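Local coordinates for ferrous iron uptake transporter protein B (Streptococcus thermophilus, PDB 3TAH) that probably drives uptake of ferrous iron across the membrane at the expense of GTP, which its cytosolic G-protein domain binds, at residues 224-227 / 228-232. The protein carries 1 engineered substitution. Residues are numbered along the deposited sequence; the frame is centred on the assembly and turned at random. Where two conformers were deposited one is given.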
loop_
_atom_site.group_PDB
_atom_site.type_symbol
_atom_site.label_atom_id
_atom_site.label_comp_id
_atom_site.label_asym_id
_atom_site.label_seq_id
_atom_site.Cartn_x
_atom_site.Cartn_y
_atom_site.Cartn_z
ATOM N N LYS A 224 20.401 -6.836 18.487
ATOM C CA LYS A 224 20.353 -6.369 19.879
ATOM C C LYS A 224 19.785 -4.950 19.977
ATOM O O LYS A 224 18.939 -4.683 20.843
ATOM C CB LYS A 224 21.738 -6.407 20.523
ATOM C CG LYS A 224 22.212 -7.802 20.839
ATOM C CD LYS A 224 23.647 -7.843 21.356
ATOM C CE LYS A 224 23.769 -7.324 22.767
ATOM N NZ LYS A 224 25.030 -7.807 23.417
ATOM N N GLU A 225 20.252 -4.059 19.102
ATOM C CA GLU A 225 19.757 -2.666 19.045
ATOM C C GLU A 225 18.245 -2.645 18.829
ATOM O O GLU A 225 17.517 -1.900 19.484
ATOM C CB GLU A 225 20.376 -1.868 17.892
ATOM C CG GLU A 225 21.840 -1.527 17.988
ATOM C CD GLU A 225 22.314 -0.741 16.782
ATOM O OE1 GLU A 225 22.384 0.494 16.877
ATOM O OE2 GLU A 225 22.606 -1.359 15.734
ATOM N N ILE A 226 17.796 -3.452 17.877
ATOM C CA ILE A 226 16.373 -3.543 17.530
ATOM C C ILE A 226 15.544 -4.116 18.679
ATOM O O ILE A 226 14.492 -3.581 19.001
ATOM C CB ILE A 226 16.150 -4.346 16.228
ATOM C CG1 ILE A 226 16.735 -3.572 15.048
ATOM C CG2 ILE A 226 14.646 -4.628 16.045
ATOM C CD1 ILE A 226 16.859 -4.401 13.733
ATOM N N GLU A 227 16.019 -5.200 19.292
ATOM C CA GLU A 227 15.358 -5.779 20.466
ATOM C C GLU A 227 15.144 -4.741 21.567
ATOM O O GLU A 227 14.053 -4.645 22.134
ATOM C CB GLU A 227 16.171 -6.929 21.051
ATOM C CG GLU A 227 15.753 -7.296 22.477
ATOM C CD GLU A 227 14.380 -7.945 22.542
ATOM O OE1 GLU A 227 13.893 -8.388 21.483
ATOM O OE2 GLU A 227 13.783 -8.021 23.643
ATOM N N ASP A 228 16.189 -3.968 21.854
ATOM C CA ASP A 228 16.124 -2.915 22.882
ATOM C C ASP A 228 15.049 -1.862 22.555
ATOM O O ASP A 228 14.249 -1.494 23.414
ATOM C CB ASP A 228 17.473 -2.199 22.999
ATOM C CG ASP A 228 18.531 -2.976 23.786
ATOM O OD1 ASP A 228 18.223 -3.998 24.437
ATOM O OD2 ASP A 228 19.703 -2.526 23.760
ATOM N N ILE A 229 15.033 -1.390 21.313
ATOM C CA ILE A 229 14.055 -0.367 20.859
ATOM C C ILE A 229 12.604 -0.848 21.059
ATOM O O ILE A 229 11.736 -0.105 21.545
ATOM C CB ILE A 229 14.292 0.007 19.384
ATOM C CG1 ILE A 229 15.627 0.751 19.231
ATOM C CG2 ILE A 229 13.141 0.878 18.830
ATOM C CD1 ILE A 229 16.210 0.690 17.834
ATOM N N ILE A 230 12.356 -2.093 20.673
ATOM C CA ILE A 230 11.027 -2.713 20.825
ATOM C C ILE A 230 10.626 -2.821 22.290
ATOM O O ILE A 230 9.482 -2.496 22.653
ATOM C CB ILE A 230 10.954 -4.104 20.144
ATOM C CG1 ILE A 230 11.120 -3.969 18.625
ATOM C CG2 ILE A 230 9.617 -4.804 20.440
ATOM C CD1 ILE A 230 11.329 -5.317 17.925
ATOM N N ARG A 231 11.564 -3.253 23.131
ATOM C CA ARG A 231 11.264 -3.480 24.538
ATOM C C ARG A 231 10.828 -2.187 25.209
ATOM O O ARG A 231 9.753 -2.145 25.822
ATOM C CB ARG A 231 12.455 -4.096 25.280
ATOM C CG ARG A 231 12.158 -4.500 26.730
ATOM C CD ARG A 231 13.402 -4.993 27.473
ATOM N NE ARG A 231 14.458 -3.973 27.540
ATOM C CZ ARG A 231 15.589 -3.956 26.830
ATOM N NH1 ARG A 231 15.889 -4.913 25.946
ATOM N NH2 ARG A 231 16.448 -2.958 27.006
ATOM N N ILE A 232 11.637 -1.140 25.072
ATOM C CA ILE A 232 11.349 0.127 25.744
ATOM C C ILE A 232 10.083 0.759 25.161
ATOM O O ILE A 232 9.302 1.356 25.900
ATOM C CB ILE A 232 12.574 1.129 25.749
ATOM C CG1 ILE A 232 12.264 2.385 26.578
ATOM C CG2 ILE A 232 13.050 1.489 24.316
ATOM C CD1 ILE A 232 11.886 2.108 28.065
HETATM O O HOH W 1 19.277 -6.333 23.156
HETATM O O HOH W 2 15.142 -7.576 25.780
#
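K224, E225, I226 and E227 each offer a backbone carbonyl to the amide four residues on, in D228, I229, I230 and R231. The four bonds are of similar length, from E227 O to R231 N at 3.0 Å to I226 O to I230 N at 3.1 Å. The I230 N to I226 O bond is the straightest at the amide, with an N-H...O angle of 167°.

K224 O has a second donor. A water hydrogen-bonds to it and to D228 OD1, so it links the backbone to the carboxylate one turn later. D228 OD1 is also the target of R231, in an i to i+3 salt bridge. R231 NH1 lies 2.9 Å from D228 OD1, on its anti side. R231 NH2 makes the longer bond to D228 OD1, 3.3 Å, and comes from above the carboxylate plane. The oxygen itself lies in the guanidinium plane. The R231 chain starts extended and bends at chi3 (60°), which turns the guanidinium back toward D228. Held by both nitrogens, D228 OD1 fixes the end of R231.

E227 approaches R231 without a direct salt bridge. In the conformer given, E227 OE2 stays 4.4 Å from R231 NH1, and a second water accepts from R231 NH1 and donates to E227 OE2.

The apolar face is buried. I226 CG2 meets I230 CD1 at 3.9 Å, the two side chains crossing at a slant. I226 also packs on L205 and I230 on F206, both of helix 198-206. I229 places CD1 3.3 Å from E225 O and leans on A181, Q184 and I185 of helix 176-189.

This is an amphipathic alpha-helical segment, in helix 220-237 of the FeoB cytosolic helical domain, with I226, I229 and I230 facing neighbouring helices and a charged outer face.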